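Local coordinates for protein fatty acid amide hydrolase (Candida albicans, PDB 6KVR) that probably hydrolyses fatty acid and other monocarboxylic acid amides to the carboxylate and ammonium, as an amidase of the amidase signature family, at residues Tyr5-Glu18 against Leu415-Ala429. Numbering follows the deposited sequence.
Sequences YETFLNKDPLDKYE and LTKLTKWNLNYGEGA
Asn424 reaches from segment 415-429 into the bend of the N-terminal segment 5-18. Asn424 CB lies 3.8 Å from Phe8 O. CG packs on Leu9 CA. The amide bonds at both its ends. Asn424 OD1 accepts from two successive backbone amides, Lys11 N at 2.8 Å and Asp12 N at 2.9 Å. The first comes in the carbonyl plane, the second from 49° above it. ND2 turns back to its own helix and donates to Lys420 O, with that partner in the amide plane. These bonds fix the amide's rotation. Beyond it, Ala429 N donates to Lys11 O.

The side chains of the 3-10 segment 5-8 meet Trp421 and Lys417. Trp421 sets its CZ3 and CH2 edge against the face of Phe8, an edge-to-face pair with planes at 68°. Its NE1 bonds to Tyr479 O. Lys417 extends across Tyr5: CG meets CZ, and CE sits 3.8 Å above the ring centre as a CH-pi contact. NZ lies over the same ring in a cation-pi contact and also bonds to Glu476 O.

Past the bend, Leu14 CD2 and the Tyr17 ring both touch Leu423 CD1. Asp12 has CG anti to its backbone N (chi1 -175°), which lays the carboxylate against Ala429 CB. OD2 takes Leu14 N in an Asx turn, while OD1 takes Tyr17 OH and Asn401 ND2. Last, Glu18 OE2 accepts from Leu415 N at 2.6 Å, from above the carboxylate plane.

The Leu423 side chain lies about 11 Å from that of Leu207, a predicted substrate-binding residue. The contact's centre is about 23 Å from the chain's centre. This is peripheral packing: the N-terminal segment leading into helix 20-40 wraps a short helix of the amidase signature fold, with an Asx turn in the wrapping loop.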
ATOM      1  N   TYR A   5      36.563  -0.344   7.484  1.00 35.40           N
ATOM      2  CA  TYR A   5      35.200   0.174   7.456  1.00 35.04           C
ATOM      3  C   TYR A   5      35.122   1.652   7.846  1.00 36.70           C
ATOM      4  O   TYR A   5      34.182   2.341   7.419  1.00 34.74           O
ATOM      5  CB  TYR A   5      34.305  -0.690   8.358  1.00 33.63           C
ATOM      6  CG  TYR A   5      34.273  -0.264   9.809  1.00 33.35           C
ATOM      7  CD1 TYR A   5      35.368  -0.471  10.641  1.00 34.22           C
ATOM      8  CD2 TYR A   5      33.149   0.354  10.346  1.00 34.58           C
ATOM      9  CE1 TYR A   5      35.336  -0.078  11.985  1.00 35.45           C
ATOM     10  CE2 TYR A   5      33.113   0.758  11.686  1.00 33.47           C
ATOM     11  CZ  TYR A   5      34.206   0.537  12.495  1.00 37.49           C
ATOM     12  OH  TYR A   5      34.168   0.931  13.816  1.00 42.84           O
ATOM     13  N   GLU A   6      36.106   2.170   8.607  1.00 32.52           N
ATOM     14  CA  GLU A   6      36.044   3.553   9.088  1.00 32.01           C
ATOM     15  C   GLU A   6      36.087   4.588   7.964  1.00 34.76           C
ATOM     16  O   GLU A   6      35.601   5.707   8.159  1.00 35.65           O
ATOM     17  CB  GLU A   6      37.182   3.851  10.075  1.00 28.62           C
ATOM     18  CG  GLU A   6      37.054   3.155  11.414  1.00 35.39           C
ATOM     19  CD  GLU A   6      37.923   1.912  11.496  1.00 40.06           C
ATOM     20  OE1 GLU A   6      38.355   1.414  10.429  1.00 42.89           O
ATOM     21  OE2 GLU A   6      38.178   1.433  12.624  1.00 44.84           O
ATOM     22  N   THR A   7      36.659   4.263   6.800  1.00 33.70           N
ATOM     23  CA  THR A   7      36.669   5.244   5.715  1.00 35.71           C
ATOM     24  C   THR A   7      35.283   5.488   5.116  1.00 35.11           C
ATOM     25  O   THR A   7      35.115   6.457   4.366  1.00 34.82           O
ATOM     26  CB  THR A   7      37.653   4.829   4.604  1.00 40.44           C
ATOM     27  OG1 THR A   7      37.059   3.843   3.756  1.00 44.12           O
ATOM     28  CG2 THR A   7      38.936   4.256   5.193  1.00 39.39           C
ATOM     29  N   PHE A   8      34.283   4.657   5.431  1.00 34.37           N
ATOM     30  CA  PHE A   8      32.914   4.939   4.998  1.00 31.90           C
ATOM     31  C   PHE A   8      32.167   5.876   5.936  1.00 34.63           C
ATOM     32  O   PHE A   8      31.094   6.363   5.558  1.00 33.76           O
ATOM     33  CB  PHE A   8      32.094   3.654   4.885  1.00 30.18           C
ATOM     34  CG  PHE A   8      32.532   2.748   3.778  1.00 32.98           C
ATOM     35  CD1 PHE A   8      33.579   1.861   3.966  1.00 30.60           C
ATOM     36  CD2 PHE A   8      31.882   2.768   2.555  1.00 31.28           C
ATOM     37  CE1 PHE A   8      33.979   1.019   2.951  1.00 31.65           C
ATOM     38  CE2 PHE A   8      32.279   1.927   1.541  1.00 29.63           C
ATOM     39  CZ  PHE A   8      33.341   1.060   1.739  1.00 28.81           C
ATOM     40  N   LEU A   9      32.694   6.136   7.134  1.00 32.30           N
ATOM     41  CA  LEU A   9      31.956   6.837   8.191  1.00 29.18           C
ATOM     42  C   LEU A   9      32.042   8.350   8.048  1.00 29.80           C
ATOM     43  O   LEU A   9      32.399   9.058   8.988  1.00 31.31           O
ATOM     44  CB  LEU A   9      32.466   6.391   9.557  1.00 27.23           C
ATOM     45  CG  LEU A   9      32.606   4.876   9.761  1.00 32.56           C
ATOM     46  CD1 LEU A   9      33.133   4.572  11.153  1.00 32.41           C
ATOM     47  CD2 LEU A   9      31.287   4.163   9.513  1.00 27.96           C
ATOM     48  N   ASN A  10      31.680   8.876   6.879  1.00 27.82           N
ATOM     49  CA  ASN A  10      31.831  10.300   6.604  1.00 32.90           C
ATOM     50  C   ASN A  10      30.497  10.976   6.307  1.00 32.41           C
ATOM     51  O   ASN A  10      30.472  12.049   5.704  1.00 31.62           O
ATOM     52  CB  ASN A  10      32.795  10.511   5.436  1.00 34.59           C
ATOM     53  CG  ASN A  10      32.193  10.073   4.107  1.00 43.00           C
ATOM     54  OD1 ASN A  10      31.517   9.035   4.024  1.00 41.01           O
ATOM     55  ND2 ASN A  10      32.434  10.859   3.059  1.00 39.19           N
ATOM     56  N   LYS A  11      29.383  10.366   6.707  1.00 31.52           N
ATOM     57  CA  LYS A  11      28.069  10.932   6.444  1.00 30.74           C
ATOM     58  C   LYS A  11      27.343  11.358   7.711  1.00 28.43           C
ATOM     59  O   LYS A  11      26.459  12.216   7.637  1.00 28.17           O
ATOM     60  CB  LYS A  11      27.194   9.925   5.671  1.00 29.16           C
ATOM     61  CG  LYS A  11      27.786   9.451   4.335  1.00 26.52           C
ATOM     62  CD  LYS A  11      27.984  10.619   3.367  1.00 32.46           C
ATOM     63  CE  LYS A  11      28.044  10.159   1.916  1.00 36.47           C
ATOM     64  NZ  LYS A  11      28.667   8.801   1.815  1.00 45.85           N
ATOM     65  N   ASP A  12      27.687  10.778   8.858  1.00 24.31           N
ATOM     66  CA  ASP A  12      27.097  11.154  10.141  1.00 26.37           C
ATOM     67  C   ASP A  12      28.268  11.268  11.109  1.00 27.09           C
ATOM     68  O   ASP A  12      29.006  10.278  11.304  1.00 29.89           O
ATOM     69  CB  ASP A  12      26.057  10.117  10.594  1.00 25.87           C
ATOM     70  CG  ASP A  12      25.316  10.515  11.889  1.00 32.64           C
ATOM     71  OD1 ASP A  12      24.117  10.129  12.034  1.00 25.55           O
ATOM     72  OD2 ASP A  12      25.911  11.205  12.757  1.00 30.13           O
ATOM     73  N   PRO A  13      28.499  12.433  11.715  1.00 28.64           N
ATOM     74  CA  PRO A  13      29.661  12.569  12.606  1.00 30.50           C
ATOM     75  C   PRO A  13      29.539  11.762  13.887  1.00 34.36           C
ATOM     76  O   PRO A  13      30.567  11.477  14.516  1.00 33.00           O
ATOM     77  CB  PRO A  13      29.722  14.080  12.884  1.00 34.09           C
ATOM     78  CG  PRO A  13      28.328  14.589  12.632  1.00 32.62           C
ATOM     79  CD  PRO A  13      27.751  13.697  11.559  1.00 34.63           C
ATOM     80  N   LEU A  14      28.324  11.371  14.285  1.00 31.57           N
ATOM     81  CA  LEU A  14      28.123  10.474  15.426  1.00 30.25           C
ATOM     82  C   LEU A  14      28.582  11.107  16.746  1.00 32.13           C
ATOM     83  O   LEU A  14      29.107  10.428  17.631  1.00 31.48           O
ATOM     84  CB  LEU A  14      28.832   9.134  15.204  1.00 25.85           C
ATOM     85  CG  LEU A  14      28.529   8.303  13.950  1.00 34.07           C
ATOM     86  CD1 LEU A  14      29.507   7.152  13.884  1.00 33.11           C
ATOM     87  CD2 LEU A  14      27.089   7.781  13.945  1.00 29.16           C
ATOM     88  N   ASP A  15      28.388  12.418  16.895  1.00 29.17           N
ATOM     89  CA  ASP A  15      28.893  13.128  18.063  1.00 34.85           C
ATOM     90  C   ASP A  15      27.809  13.536  19.054  1.00 36.82           C
ATOM     91  O   ASP A  15      28.130  14.148  20.075  1.00 43.87           O
ATOM     92  CB  ASP A  15      29.691  14.366  17.628  1.00 35.14           C
ATOM     93  CG  ASP A  15      28.898  15.298  16.729  1.00 42.14           C
ATOM     94  OD1 ASP A  15      27.704  15.037  16.463  1.00 45.06           O
ATOM     95  OD2 ASP A  15      29.476  16.315  16.287  1.00 52.66           O
ATOM     96  N   LYS A  16      26.546  13.223  18.790  1.00 36.11           N
ATOM     97  CA  LYS A  16      25.454  13.549  19.694  1.00 35.45           C
ATOM     98  C   LYS A  16      24.683  12.295  20.075  1.00 32.01           C
ATOM     99  O   LYS A  16      23.460  12.331  20.234  1.00 28.96           O
ATOM    100  CB  LYS A  16      24.508  14.582  19.071  1.00 39.11           C
ATOM    101  CG  LYS A  16      25.134  15.961  18.819  1.00 45.22           C
ATOM    102  CD  LYS A  16      24.100  17.041  18.407  1.00 50.80           C
ATOM    103  CE  LYS A  16      23.356  16.674  17.109  1.00 47.69           C
ATOM    104  NZ  LYS A  16      22.801  17.858  16.367  1.00 53.98           N
ATOM    105  N   TYR A  17      25.389  11.166  20.219  1.00 27.68           N
ATOM    106  CA  TYR A  17      24.771   9.883  20.551  1.00 30.24           C
ATOM    107  C   TYR A  17      25.241   9.350  21.897  1.00 32.36           C
ATOM    108  O   TYR A  17      24.411   9.014  22.744  1.00 34.41           O
ATOM    109  CB  TYR A  17      25.092   8.823  19.484  1.00 30.21           C
ATOM    110  CG  TYR A  17      24.467   9.020  18.128  1.00 28.80           C
ATOM    111  CD1 TYR A  17      24.982   9.945  17.234  1.00 30.21           C
ATOM    112  CD2 TYR A  17      23.402   8.234  17.716  1.00 29.11           C
ATOM    113  CE1 TYR A  17      24.439  10.111  15.984  1.00 27.95           C
ATOM    114  CE2 TYR A  17      22.834   8.390  16.453  1.00 28.44           C
ATOM    115  CZ  TYR A  17      23.361   9.335  15.594  1.00 28.01           C
ATOM    116  OH  TYR A  17      22.827   9.507  14.338  1.00 25.67           O
ATOM    117  N   GLU A  18      26.555   9.212  22.093  1.00 31.77           N
ATOM    118  CA  GLU A  18      27.151   8.479  23.201  1.00 35.20           C
ATOM    119  C   GLU A  18      27.596   9.399  24.327  1.00 33.81           C
ATOM    120  O   GLU A  18      28.015  10.532  24.099  1.00 33.21           O
ATOM    121  CB  GLU A  18      28.379   7.700  22.742  1.00 36.45           C
ATOM    122  CG  GLU A  18      28.137   6.485  21.919  1.00 35.87           C
ATOM    123  CD  GLU A  18      29.427   6.024  21.256  1.00 37.92           C
ATOM    124  OE1 GLU A  18      30.060   6.853  20.568  1.00 38.93           O
ATOM    125  OE2 GLU A  18      29.815   4.851  21.427  1.00 37.47           O
ATOM    126  N   LEU A 415      27.840   3.151  21.047  1.00 26.69           N
ATOM    127  CA  LEU A 415      27.514   2.718  19.694  1.00 28.10           C
ATOM    128  C   LEU A 415      28.288   1.456  19.317  1.00 31.51           C
ATOM    129  O   LEU A 415      29.506   1.377  19.494  1.00 27.83           O
ATOM    130  CB  LEU A 415      27.823   3.838  18.710  1.00 26.52           C
ATOM    131  CG  LEU A 415      26.900   5.055  18.861  1.00 28.14           C
ATOM    132  CD1 LEU A 415      27.231   6.097  17.817  1.00 29.46           C
ATOM    133  CD2 LEU A 415      25.441   4.647  18.751  1.00 23.69           C
ATOM    134  N   THR A 416      27.566   0.467  18.804  1.00 23.97           N
ATOM    135  CA  THR A 416      28.162  -0.741  18.247  1.00 26.32           C
ATOM    136  C   THR A 416      28.841  -0.443  16.901  1.00 24.24           C
ATOM    137  O   THR A 416      28.538   0.548  16.225  1.00 25.06           O
ATOM    138  CB  THR A 416      27.052  -1.790  18.130  1.00 33.36           C
ATOM    139  OG1 THR A 416      26.840  -2.403  19.419  1.00 33.31           O
ATOM    140  CG2 THR A 416      27.296  -2.807  17.046  1.00 31.73           C
ATOM    141  N   LYS A 417      29.789  -1.302  16.523  1.00 20.80           N
ATOM    142  CA  LYS A 417      30.521  -1.112  15.269  1.00 26.48           C
ATOM    143  C   LYS A 417      29.582  -1.086  14.061  1.00 24.47           C
ATOM    144  O   LYS A 417      29.663  -0.190  13.210  1.00 22.71           O
ATOM    145  CB  LYS A 417      31.570  -2.217  15.101  1.00 24.74           C
ATOM    146  CG  LYS A 417      32.297  -2.153  13.761  1.00 31.08           C
ATOM    147  CD  LYS A 417      33.204  -3.347  13.530  1.00 31.29           C
ATOM    148  CE  LYS A 417      33.489  -3.498  12.042  1.00 34.00           C
ATOM    149  NZ  LYS A 417      34.137  -4.795  11.751  1.00 33.01           N
ATOM    150  N   LEU A 418      28.704  -2.077  13.946  1.00 21.09           N
ATOM    151  CA  LEU A 418      27.823  -2.074  12.779  1.00 22.65           C
ATOM    152  C   LEU A 418      26.717  -1.037  12.892  1.00 21.69           C
ATOM    153  O   LEU A 418      26.031  -0.788  11.899  1.00 22.71           O
ATOM    154  CB  LEU A 418      27.234  -3.473  12.532  1.00 17.73           C
ATOM    155  CG  LEU A 418      28.287  -4.468  12.011  1.00 21.37           C
ATOM    156  CD1 LEU A 418      27.689  -5.816  11.604  1.00 23.09           C
ATOM    157  CD2 LEU A 418      29.120  -3.853  10.854  1.00 19.63           C
ATOM    158  N   THR A 419      26.550  -0.414  14.062  1.00 20.11           N
ATOM    159  CA  THR A 419      25.607   0.693  14.202  1.00 21.89           C
ATOM    160  C   THR A 419      26.180   1.951  13.568  1.00 21.01           C
ATOM    161  O   THR A 419      25.495   2.635  12.800  1.00 23.26           O
ATOM    162  CB  THR A 419      25.281   0.927  15.682  1.00 21.81           C
ATOM    163  OG1 THR A 419      24.317  -0.036  16.114  1.00 26.06           O
ATOM    164  CG2 THR A 419      24.723   2.312  15.925  1.00 23.64           C
ATOM    165  N   LYS A 420      27.444   2.256  13.877  1.00 23.23           N
ATOM    166  CA  LYS A 420      28.177   3.291  13.154  1.00 22.60           C
ATOM    167  C   LYS A 420      28.100   3.058  11.646  1.00 22.88           C
ATOM    168  O   LYS A 420      27.937   3.999  10.864  1.00 20.85           O
ATOM    169  CB  LYS A 420      29.634   3.306  13.619  1.00 21.77           C
ATOM    170  CG  LYS A 420      29.820   3.575  15.120  1.00 28.18           C
ATOM    171  CD  LYS A 420      31.309   3.536  15.512  1.00 33.23           C
ATOM    172  CE  LYS A 420      31.549   4.077  16.914  1.00 34.34           C
ATOM    173  NZ  LYS A 420      32.980   3.929  17.347  1.00 47.39           N
ATOM    174  N   TRP A 421      28.209   1.799  11.230  1.00 19.75           N
ATOM    175  CA  TRP A 421      28.143   1.469   9.814  1.00 20.69           C
ATOM    176  C   TRP A 421      26.797   1.884   9.204  1.00 22.30           C
ATOM    177  O   TRP A 421      26.759   2.579   8.182  1.00 21.09           O
ATOM    178  CB  TRP A 421      28.403  -0.036   9.637  1.00 21.62           C
ATOM    179  CG  TRP A 421      28.286  -0.503   8.237  1.00 24.83           C
ATOM    180  CD1 TRP A 421      27.242  -1.200   7.691  1.00 24.36           C
ATOM    181  CD2 TRP A 421      29.222  -0.281   7.170  1.00 25.13           C
ATOM    182  NE1 TRP A 421      27.482  -1.444   6.356  1.00 21.97           N
ATOM    183  CE2 TRP A 421      28.683  -0.881   6.009  1.00 25.84           C
ATOM    184  CE3 TRP A 421      30.461   0.360   7.085  1.00 24.97           C
ATOM    185  CZ2 TRP A 421      29.353  -0.872   4.780  1.00 28.11           C
ATOM    186  CZ3 TRP A 421      31.123   0.377   5.861  1.00 28.98           C
ATOM    187  CH2 TRP A 421      30.567  -0.234   4.727  1.00 30.73           C
ATOM    188  N   ASN A 422      25.676   1.455   9.802  1.00 21.91           N
ATOM    189  CA  ASN A 422      24.392   1.727   9.151  1.00 23.12           C
ATOM    190  C   ASN A 422      23.942   3.171   9.333  1.00 23.69           C
ATOM    191  O   ASN A 422      23.172   3.676   8.508  1.00 22.57           O
ATOM    192  CB  ASN A 422      23.299   0.758   9.646  1.00 21.70           C
ATOM    193  CG  ASN A 422      22.706   1.163  10.982  1.00 25.65           C
ATOM    194  OD1 ASN A 422      21.908   2.112  11.083  1.00 27.14           O
ATOM    195  ND2 ASN A 422      23.079   0.439  12.020  1.00 25.54           N
ATOM    196  N   LEU A 423      24.419   3.856  10.379  1.00 23.49           N
ATOM    197  CA  LEU A 423      24.141   5.282  10.503  1.00 22.31           C
ATOM    198  C   LEU A 423      24.815   6.091   9.404  1.00 21.93           C
ATOM    199  O   LEU A 423      24.401   7.226   9.151  1.00 25.00           O
ATOM    200  CB  LEU A 423      24.571   5.787  11.884  1.00 26.73           C
ATOM    201  CG  LEU A 423      23.672   5.236  13.001  1.00 27.55           C
ATOM    202  CD1 LEU A 423      24.180   5.621  14.394  1.00 26.65           C
ATOM    203  CD2 LEU A 423      22.218   5.685  12.789  1.00 25.53           C
ATOM    204  N   ASN A 424      25.809   5.526   8.712  1.00 20.64           N
ATOM    205  CA  ASN A 424      26.464   6.223   7.607  1.00 24.10           C
ATOM    206  C   ASN A 424      26.021   5.720   6.227  1.00 23.07           C
ATOM    207  O   ASN A 424      26.656   6.065   5.221  1.00 21.32           O
ATOM    208  CB  ASN A 424      27.984   6.107   7.756  1.00 23.40           C
ATOM    209  CG  ASN A 424      28.537   7.108   8.763  1.00 26.71           C
ATOM    210  OD1 ASN A 424      28.944   8.219   8.387  1.00 27.48           O
ATOM    211  ND2 ASN A 424      28.518   6.738  10.049  1.00 18.57           N
ATOM    212  N   TYR A 425      24.903   4.983   6.159  1.00 25.23           N
ATOM    213  CA  TYR A 425      24.511   4.260   4.943  1.00 26.63           C
ATOM    214  C   TYR A 425      24.268   5.159   3.733  1.00 30.23           C
ATOM    215  O   TYR A 425      24.764   4.876   2.630  1.00 47.53           O
ATOM    216  CB  TYR A 425      23.259   3.440   5.206  1.00 25.35           C
ATOM    217  CG  TYR A 425      23.599   1.996   5.284  1.00 24.93           C
ATOM    218  CD1 TYR A 425      24.784   1.533   4.729  1.00 22.30           C
ATOM    219  CD2 TYR A 425      22.759   1.092   5.920  1.00 23.82           C
ATOM    220  CE1 TYR A 425      25.127   0.202   4.789  1.00 26.13           C
ATOM    221  CE2 TYR A 425      23.100  -0.244   5.999  1.00 25.47           C
ATOM    222  CZ  TYR A 425      24.291  -0.682   5.436  1.00 22.71           C
ATOM    223  OH  TYR A 425      24.633  -2.017   5.497  1.00 24.85           O
ATOM    224  N   GLY A 426      23.424   6.162   3.860  1.00 26.38           N
ATOM    225  CA  GLY A 426      23.034   6.821   2.611  1.00 22.95           C
ATOM    226  C   GLY A 426      23.736   8.165   2.531  1.00 29.73           C
ATOM    227  O   GLY A 426      24.938   8.236   2.249  1.00 28.53           O
ATOM    228  N   GLU A 427      23.010   9.235   2.837  1.00 23.46           N
ATOM    229  CA  GLU A 427      23.631  10.506   3.172  1.00 27.75           C
ATOM    230  C   GLU A 427      23.653  10.739   4.684  1.00 28.53           C
ATOM    231  O   GLU A 427      23.720  11.887   5.133  1.00 26.10           O
ATOM    232  CB  GLU A 427      22.927  11.651   2.436  1.00 27.36           C
ATOM    233  CG  GLU A 427      22.933  11.491   0.899  1.00 30.08           C
ATOM    234  CD  GLU A 427      22.434  12.731   0.154  1.00 43.28           C
ATOM    235  OE1 GLU A 427      23.038  13.811   0.310  1.00 46.41           O
ATOM    236  OE2 GLU A 427      21.445  12.626  -0.610  1.00 46.37           O
ATOM    237  N   GLY A 428      23.592   9.663   5.475  1.00 26.48           N
ATOM    238  CA  GLY A 428      23.693   9.729   6.922  1.00 21.51           C
ATOM    239  C   GLY A 428      22.820  10.772   7.592  1.00 26.83           C
ATOM    240  O   GLY A 428      21.586  10.694   7.541  1.00 23.68           O
ATOM    241  N   ALA A 429      23.451  11.766   8.225  1.00 23.36           N
ATOM    242  CA  ALA A 429      22.704  12.734   9.015  1.00 23.39           C
ATOM    243  C   ALA A 429      22.066  13.838   8.178  1.00 25.62           C
ATOM    244  O   ALA A 429      21.499  14.772   8.755  1.00 28.86           O
ATOM    245  CB  ALA A 429      23.607  13.361  10.083  1.00 24.98           C
TER
HETATM  246  O   HOH W   1      29.516   6.199   3.418  1.00 27.45           O
HETATM  247  O   HOH W   2      26.789   6.230   2.004  1.00 26.57           O